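Local atomic coordinates of hypothetical protein Atu0492 (Agrobacterium tumefaciens, PDB entry 2GMY), a protein that is of unknown function but, as a member of the AhpD-like carboxymuconolactone decarboxylase family, probably serves antioxidant defence through a pair of redox cysteines. Residues Ile35-Leu40 and Ala87-Val92; Asn46-Cys51 and Ile136-Arg141. One frame throughout, in Å; residues are numbered along the deposited sequence.

Contact 1: Ile35-Leu40 and Ala87-Val92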
ATOM      1  N   ILE A  35       5.470 -25.531  13.402  1.00 15.43           N
ATOM      2  CA  ILE A  35       6.090 -24.481  14.204  1.00 15.65           C
ATOM      3  C   ILE A  35       7.210 -23.804  13.397  1.00 14.78           C
ATOM      4  O   ILE A  35       7.281 -22.570  13.333  1.00 14.46           O
ATOM      5  CB  ILE A  35       6.591 -25.018  15.565  1.00 16.26           C
ATOM      6  CG1 ILE A  35       5.403 -25.527  16.387  1.00 16.85           C
ATOM      7  CG2 ILE A  35       7.342 -23.911  16.322  1.00 17.34           C
ATOM      8  CD1 ILE A  35       5.814 -26.172  17.726  1.00 17.42           C
ATOM      9  N   HIS A  36       8.060 -24.607  12.757  1.00 13.93           N
ATOM     10  CA  HIS A  36       9.115 -24.064  11.891  1.00 13.68           C
ATOM     11  C   HIS A  36       8.552 -23.184  10.780  1.00 13.21           C
ATOM     12  O   HIS A  36       9.055 -22.092  10.515  1.00 13.42           O
ATOM     13  CB  HIS A  36       9.913 -25.190  11.243  1.00 13.97           C
ATOM     14  CG  HIS A  36      10.710 -25.994  12.215  1.00 15.75           C
ATOM     15  ND1 HIS A  36      11.418 -25.416  13.245  1.00 16.66           N
ATOM     16  CD2 HIS A  36      10.933 -27.328  12.299  1.00 17.81           C
ATOM     17  CE1 HIS A  36      12.040 -26.363  13.929  1.00 18.67           C
ATOM     18  NE2 HIS A  36      11.760 -27.530  13.377  1.00 17.88           N
ATOM     19  N   LEU A  37       7.514 -23.680  10.127  1.00 12.45           N
ATOM     20  CA  LEU A  37       6.864 -22.964   9.029  1.00 12.25           C
ATOM     21  C   LEU A  37       6.314 -21.618   9.491  1.00 11.86           C
ATOM     22  O   LEU A  37       6.500 -20.592   8.825  1.00 11.72           O
ATOM     23  CB  LEU A  37       5.738 -23.844   8.483  1.00 12.84           C
ATOM     24  CG  LEU A  37       4.934 -23.291   7.311  1.00 11.78           C
ATOM     25  CD1 LEU A  37       4.359 -24.454   6.531  1.00 13.83           C
ATOM     26  CD2 LEU A  37       3.837 -22.308   7.771  1.00 12.73           C
ATOM     27  N   ILE A  38       5.593 -21.630  10.608  1.00 11.10           N
ATOM     28  CA  ILE A  38       5.029 -20.395  11.164  1.00 10.84           C
ATOM     29  C   ILE A  38       6.140 -19.379  11.453  1.00 10.37           C
ATOM     30  O   ILE A  38       6.030 -18.197  11.079  1.00 11.19           O
ATOM     31  CB  ILE A  38       4.232 -20.690  12.460  1.00 11.26           C
ATOM     32  CG1 ILE A  38       2.929 -21.409  12.133  1.00 11.59           C
ATOM     33  CG2 ILE A  38       3.999 -19.398  13.247  1.00 12.82           C
ATOM     34  CD1 ILE A  38       2.326 -22.141  13.351  1.00 13.46           C
ATOM     35  N   LYS A  39       7.202 -19.836  12.115  1.00 10.15           N
ATOM     36  CA  LYS A  39       8.274 -18.925  12.525  1.00 11.20           C
ATOM     37  C   LYS A  39       9.040 -18.373  11.337  1.00 11.15           C
ATOM     38  O   LYS A  39       9.339 -17.176  11.283  1.00 12.26           O
ATOM     39  CB  LYS A  39       9.239 -19.612  13.487  1.00 11.40           C
ATOM     40  CG  LYS A  39       8.639 -19.837  14.869  1.00 14.09           C
ATOM     41  CD  LYS A  39       9.605 -20.650  15.716  1.00 18.65           C
ATOM     42  CE  LYS A  39       9.136 -20.707  17.140  1.00 22.98           C
ATOM     43  NZ  LYS A  39      10.282 -21.076  18.011  1.00 26.50           N
ATOM     44  N   LEU A  40       9.350 -19.239  10.375  1.00 11.04           N
ATOM     45  CA  LEU A  40      10.147 -18.812   9.224  1.00 11.51           C
ATOM     46  C   LEU A  40       9.337 -17.863   8.352  1.00 11.57           C
ATOM     47  O   LEU A  40       9.812 -16.779   7.989  1.00 11.70           O
ATOM     48  CB  LEU A  40      10.645 -20.022   8.422  1.00 12.38           C
ATOM     49  CG  LEU A  40      11.471 -19.707   7.167  1.00 12.36           C
ATOM     50  CD1 LEU A  40      12.680 -18.818   7.480  1.00 13.21           C
ATOM     51  CD2 LEU A  40      11.905 -21.006   6.532  1.00 13.31           C
ATOM     52  N   ALA A  87      -2.514 -24.141   3.473  1.00 12.37           N
ATOM     53  CA  ALA A  87      -3.595 -23.623   4.297  1.00 13.04           C
ATOM     54  C   ALA A  87      -2.996 -22.854   5.469  1.00 12.66           C
ATOM     55  O   ALA A  87      -3.420 -21.750   5.798  1.00 13.21           O
ATOM     56  CB  ALA A  87      -4.446 -24.766   4.790  1.00 13.61           C
ATOM     57  N   LEU A  88      -1.981 -23.438   6.089  1.00 12.37           N
ATOM     58  CA  LEU A  88      -1.314 -22.796   7.211  1.00 12.13           C
ATOM     59  C   LEU A  88      -0.617 -21.502   6.771  1.00 11.91           C
ATOM     60  O   LEU A  88      -0.778 -20.470   7.407  1.00 12.57           O
ATOM     61  CB  LEU A  88      -0.311 -23.769   7.841  1.00 12.04           C
ATOM     62  CG  LEU A  88       0.494 -23.284   9.048  1.00 13.07           C
ATOM     63  CD1 LEU A  88      -0.398 -22.676  10.131  1.00 15.08           C
ATOM     64  CD2 LEU A  88       1.340 -24.435   9.608  1.00 13.34           C
ATOM     65  N   LEU A  89       0.127 -21.561   5.665  1.00 11.38           N
ATOM     66  CA  LEU A  89       0.836 -20.377   5.135  1.00 11.35           C
ATOM     67  C   LEU A  89      -0.123 -19.211   4.860  1.00 11.41           C
ATOM     68  O   LEU A  89       0.175 -18.056   5.186  1.00 11.77           O
ATOM     69  CB  LEU A  89       1.613 -20.746   3.871  1.00 11.85           C
ATOM     70  CG  LEU A  89       2.897 -21.531   4.140  1.00 11.84           C
ATOM     71  CD1 LEU A  89       3.326 -22.339   2.922  1.00 12.50           C
ATOM     72  CD2 LEU A  89       4.024 -20.601   4.618  1.00 12.05           C
ATOM     73  N   GLY A  90      -1.284 -19.511   4.281  1.00 11.73           N
ATOM     74  CA  GLY A  90      -2.299 -18.467   4.035  1.00 11.70           C
ATOM     75  C   GLY A  90      -2.700 -17.747   5.314  1.00 11.64           C
ATOM     76  O   GLY A  90      -2.895 -16.512   5.331  1.00 10.99           O
ATOM     77  N   TRP A  91      -2.800 -18.514   6.402  1.00 10.64           N
ATOM     78  CA  TRP A  91      -3.194 -17.956   7.691  1.00 10.61           C
ATOM     79  C   TRP A  91      -2.037 -17.202   8.332  1.00  9.91           C
ATOM     80  O   TRP A  91      -2.229 -16.109   8.895  1.00 10.57           O
ATOM     81  CB  TRP A  91      -3.669 -19.070   8.609  1.00 10.41           C
ATOM     82  CG  TRP A  91      -4.320 -18.623   9.879  1.00  9.90           C
ATOM     83  CD1 TRP A  91      -3.894 -18.893  11.156  1.00 11.18           C
ATOM     84  CD2 TRP A  91      -5.533 -17.863  10.020  1.00 10.83           C
ATOM     85  NE1 TRP A  91      -4.761 -18.357  12.074  1.00 11.35           N
ATOM     86  CE2 TRP A  91      -5.774 -17.717  11.410  1.00 10.53           C
ATOM     87  CE3 TRP A  91      -6.436 -17.297   9.116  1.00 10.09           C
ATOM     88  CZ2 TRP A  91      -6.881 -17.018  11.914  1.00 11.20           C
ATOM     89  CZ3 TRP A  91      -7.551 -16.604   9.622  1.00 10.29           C
ATOM     90  CH2 TRP A  91      -7.757 -16.482  11.008  1.00 11.16           C
ATOM     91  N   VAL A  92      -0.836 -17.772   8.259  1.00  9.54           N
ATOM     92  CA  VAL A  92       0.336 -17.033   8.737  1.00  9.90           C
ATOM     93  C   VAL A  92       0.420 -15.659   8.064  1.00  9.92           C
ATOM     94  O   VAL A  92       0.613 -14.638   8.735  1.00  9.95           O
ATOM     95  CB  VAL A  92       1.633 -17.831   8.537  1.00 10.49           C
ATOM     96  CG1 VAL A  92       2.861 -16.977   8.863  1.00 10.34           C
ATOM     97  CG2 VAL A  92       1.608 -19.078   9.403  1.00 11.63           C
TER
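Ile38 and Val92 mark the place where two helical segments run closest: their CA atoms are 6.3 Å apart. The axes of 35-40 and 87-92 approach to 10.0 Å and point roughly the same way, with a crossing angle of -34°, so the two helices splay only moderately. The space between the axes is taken up by aliphatic side chains, and the two segments bury 263 Å² between them. Leu37 is the central one. With CG anti to the backbone N (chi1 -179°), it carries its branch toward the other helix, and the methyl CD2 settles among three residues there. Leu37 CD2 lies 3.6 Å from Leu89 CD2. Leu88 CG is 3.7 Å from the same Leu37 CD2. Val92 CG2 stands a little farther from Leu37 CD2, at 4.3 Å. The Leu37 and Leu88 side chains slide past one another in opposite senses, whereas Leu89 comes to Leu37 at a slant and also touches its CG and CD1. In this all-helical, AhpD-like chain the contact joins helix 32-45 to helix 83-96 in the buried interior. A third helix, 117-139, lies against the same pair: Ile127 touches Ile38 and Ile123 touches Leu88, while Met72 and Trp75 from a loop pack on Leu89. The next residue, Ile38, meets its partners with the ethyl branch. Ile38 CG1 is 3.8 Å from Val92 CG2. Crossing the Leu88 side chain at about a right angle, Ile38 CG1 also comes to 4.1 Å from Leu88 CD1. Val92 turns CG2, the methyl beside its own backbone N, to Ile38, close enough to meet the CA of Ile38 as well, while its other methyl, CG1, lies near Ile38 O.

Contact 2: Asn46-Cys51 and Ile136-Arg141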
ATOM      1  N   ASN A  46       8.039 -10.077   8.071  1.00 10.54           N
ATOM      2  CA  ASN A  46       8.396  -8.965   8.950  1.00 11.06           C
ATOM      3  C   ASN A  46       9.798  -8.404   8.733  1.00 11.11           C
ATOM      4  O   ASN A  46      10.179  -7.463   9.422  1.00 12.10           O
ATOM      5  CB  ASN A  46       8.199  -9.350  10.405  1.00 11.45           C
ATOM      6  CG  ASN A  46       6.743  -9.415  10.785  1.00 11.61           C
ATOM      7  OD1 ASN A  46       5.907  -8.692  10.223  1.00 11.09           O
ATOM      8  ND2 ASN A  46       6.426 -10.290  11.730  1.00 12.66           N
ATOM      9  N   GLY A  47      10.559  -8.994   7.812  1.00 11.21           N
ATOM     10  CA  GLY A  47      11.887  -8.470   7.476  1.00 12.40           C
ATOM     11  C   GLY A  47      12.936  -8.769   8.545  1.00 13.12           C
ATOM     12  O   GLY A  47      13.981  -8.098   8.612  1.00 13.48           O
ATOM     13  N   CYS A  48      12.676  -9.775   9.374  1.00 13.13           N
ATOM     14  CA  CYS A  48      13.549 -10.037  10.520  1.00 13.46           C
ATOM     15  C   CYS A  48      14.666 -11.023  10.167  1.00 13.76           C
ATOM     16  O   CYS A  48      14.475 -12.249  10.240  1.00 13.51           O
ATOM     17  CB  CYS A  48      12.738 -10.548  11.705  1.00 13.30           C
ATOM     18  SG  CYS A  48      13.773 -10.631  13.191  1.00 15.01           S
ATOM     19  N   ALA A  49      15.819 -10.483   9.772  1.00 13.77           N
ATOM     20  CA  ALA A  49      16.980 -11.317   9.421  1.00 14.20           C
ATOM     21  C   ALA A  49      17.438 -12.160  10.605  1.00 13.94           C
ATOM     22  O   ALA A  49      17.789 -13.337  10.443  1.00 13.97           O
ATOM     23  CB  ALA A  49      18.124 -10.461   8.915  1.00 14.50           C
ATOM     24  N   PHE A  50      17.434 -11.559  11.794  1.00 14.61           N
ATOM     25  CA  PHE A  50      17.827 -12.264  13.009  1.00 15.15           C
ATOM     26  C   PHE A  50      17.028 -13.559  13.154  1.00 15.16           C
ATOM     27  O   PHE A  50      17.598 -14.633  13.365  1.00 15.27           O
ATOM     28  CB  PHE A  50      17.634 -11.381  14.245  1.00 16.27           C
ATOM     29  CG  PHE A  50      18.128 -12.004  15.517  1.00 17.60           C
ATOM     30  CD1 PHE A  50      19.482 -11.973  15.843  1.00 19.57           C
ATOM     31  CD2 PHE A  50      17.236 -12.611  16.398  1.00 18.72           C
ATOM     32  CE1 PHE A  50      19.944 -12.542  17.030  1.00 20.58           C
ATOM     33  CE2 PHE A  50      17.689 -13.183  17.590  1.00 18.92           C
ATOM     34  CZ  PHE A  50      19.048 -13.143  17.901  1.00 20.25           C
ATOM     35  N   CYS A  51      15.708 -13.456  13.031  1.00 15.26           N
ATOM     36  CA  CYS A  51      14.862 -14.629  13.180  1.00 15.57           C
ATOM     37  C   CYS A  51      14.911 -15.549  11.970  1.00 15.46           C
ATOM     38  O   CYS A  51      14.890 -16.760  12.140  1.00 15.49           O
ATOM     39  CB  CYS A  51      13.420 -14.249  13.533  1.00 16.17           C
ATOM     40  SG  CYS A  51      13.292 -13.454  15.182  1.00 18.28           S
ATOM     41  N   ILE A 136      10.796  -7.330  18.563  1.00 13.18           N
ATOM     42  CA  ILE A 136      11.925  -7.142  19.467  1.00 13.62           C
ATOM     43  C   ILE A 136      13.240  -7.127  18.692  1.00 13.59           C
ATOM     44  O   ILE A 136      14.052  -6.213  18.858  1.00 13.66           O
ATOM     45  CB  ILE A 136      11.939  -8.231  20.566  1.00 13.61           C
ATOM     46  CG1 ILE A 136      10.721  -8.050  21.482  1.00 14.21           C
ATOM     47  CG2 ILE A 136      13.246  -8.202  21.374  1.00 15.06           C
ATOM     48  CD1 ILE A 136      10.414  -9.275  22.358  1.00 15.59           C
ATOM     49  N   ALA A 137      13.446  -8.122  17.837  1.00 13.32           N
ATOM     50  CA  ALA A 137      14.726  -8.236  17.120  1.00 13.91           C
ATOM     51  C   ALA A 137      14.944  -7.100  16.121  1.00 14.23           C
ATOM     52  O   ALA A 137      16.030  -6.522  16.052  1.00 14.58           O
ATOM     53  CB  ALA A 137      14.847  -9.570  16.444  1.00 14.62           C
ATOM     54  N   VAL A 138      13.925  -6.786  15.332  1.00 13.80           N
ATOM     55  CA  VAL A 138      14.074  -5.683  14.386  1.00 14.54           C
ATOM     56  C   VAL A 138      14.128  -4.358  15.155  1.00 14.92           C
ATOM     57  O   VAL A 138      14.987  -3.502  14.891  1.00 15.35           O
ATOM     58  CB  VAL A 138      12.956  -5.692  13.323  1.00 14.31           C
ATOM     59  CG1 VAL A 138      13.075  -4.486  12.394  1.00 14.23           C
ATOM     60  CG2 VAL A 138      13.021  -6.982  12.515  1.00 14.81           C
ATOM     61  N   GLY A 139      13.218  -4.204  16.114  1.00 14.82           N
ATOM     62  CA  GLY A 139      13.184  -3.019  16.958  1.00 15.56           C
ATOM     63  C   GLY A 139      14.515  -2.689  17.616  1.00 15.67           C
ATOM     64  O   GLY A 139      14.899  -1.517  17.693  1.00 16.17           O
ATOM     65  N   PHE A 140      15.235  -3.712  18.069  1.00 15.51           N
ATOM     66  CA  PHE A 140      16.512  -3.479  18.764  1.00 15.97           C
ATOM     67  C   PHE A 140      17.733  -3.796  17.896  1.00 16.45           C
ATOM     68  O   PHE A 140      18.863  -3.858  18.396  1.00 16.56           O
ATOM     69  CB  PHE A 140      16.543  -4.237  20.098  1.00 16.32           C
ATOM     70  CG  PHE A 140      15.424  -3.832  21.043  1.00 16.92           C
ATOM     71  CD1 PHE A 140      14.959  -2.521  21.067  1.00 18.32           C
ATOM     72  CD2 PHE A 140      14.843  -4.761  21.894  1.00 18.42           C
ATOM     73  CE1 PHE A 140      13.919  -2.141  21.923  1.00 18.08           C
ATOM     74  CE2 PHE A 140      13.810  -4.389  22.764  1.00 17.48           C
ATOM     75  CZ  PHE A 140      13.352  -3.077  22.777  1.00 18.04           C
ATOM     76  N   ARG A 141      17.494  -3.993  16.603  1.00 16.50           N
ATOM     77  CA  ARG A 141      18.549  -4.287  15.635  1.00 16.58           C
ATOM     78  C   ARG A 141      19.474  -5.451  16.046  1.00 16.85           C
ATOM     79  O   ARG A 141      20.703  -5.358  15.896  1.00 16.62           O
ATOM     80  CB  ARG A 141      19.370  -3.012  15.343  1.00 16.90           C
ATOM     81  CG  ARG A 141      18.582  -1.872  14.668  1.00 18.57           C
ATOM     82  CD  ARG A 141      18.186  -2.232  13.242  1.00 20.82           C
ATOM     83  NE  ARG A 141      17.672  -1.108  12.447  1.00 22.19           N
ATOM     84  CZ  ARG A 141      16.381  -0.887  12.199  1.00 22.30           C
ATOM     85  NH1 ARG A 141      15.452  -1.694  12.707  1.00 22.66           N
ATOM     86  NH2 ARG A 141      16.007   0.147  11.443  1.00 22.47           N
TER
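Two cysteine sulfurs, Cys48 SG and Cys51 SG, turn to one small methyl, Ala137 CB, at 3.6 Å and 4.4 Å. The sulfurs themselves, Cys48 SG and Cys51 SG, stand 3.5 Å apart, too far for a disulfide, so the pair is modelled unbonded. Phe50, placed between them in sequence, adds its ring from an oblique direction, Phe50 CD2 lying 3.9 Å from Ala137 CB, and the three side chains converge on this one methyl. Cys48 also takes Val138: the methyl Val138 CG2, set beside the valine's own backbone N, rests 3.7 Å from Cys48 CB and touches its sulfur too. This Cys-X-X-Cys pair at the start of helix 49-61 is the redox motif of the AhpD-like family, and a catalytic role here is probable by that kinship. Cys48 is the N-cap: holding SG anti to its backbone N (chi1 -171°) puts Cys48 SG where Cys51 N can donate to it at 3.4 Å, N-H...S angle 156°. Gly47 ends the preceding helix in a Schellman motif, its positive phi suiting glycine. Helix 117-139 finishes likewise, with Arg141 in the positive-phi position. Val138 O is gripped there from both faces of its plane, by the backbone N and the guanidinium of Arg141. The bond from Arg141 NH1 to Val138 O is 2.9 Å long. The same NH1 donates to Gly102 O of the second subunit, which also packs Ile98 on Asn46, while Asn46 ND2 donates to Asn131 OD1.

How the contacts relate
From the N terminus, helix 32-45 supplies the first half of contact 1, and directly after it the turn at 46-51 opens contact 2. Contact 1 closes first, when helix 83-96 returns to helix 32-45 after 46 intervening residues. Contact 2 closes only near the end of helix 117-139, with 84 residues between its two segments. The segments alternate, so the two loops cross rather than nest. Their centres lie 18 Å apart and their nearest atoms about 6 Å, without touching. Contact 1 ties together the inner helices, whereas contact 2 fixes the cysteine turn to the last long helix, near the boundary with the second subunit.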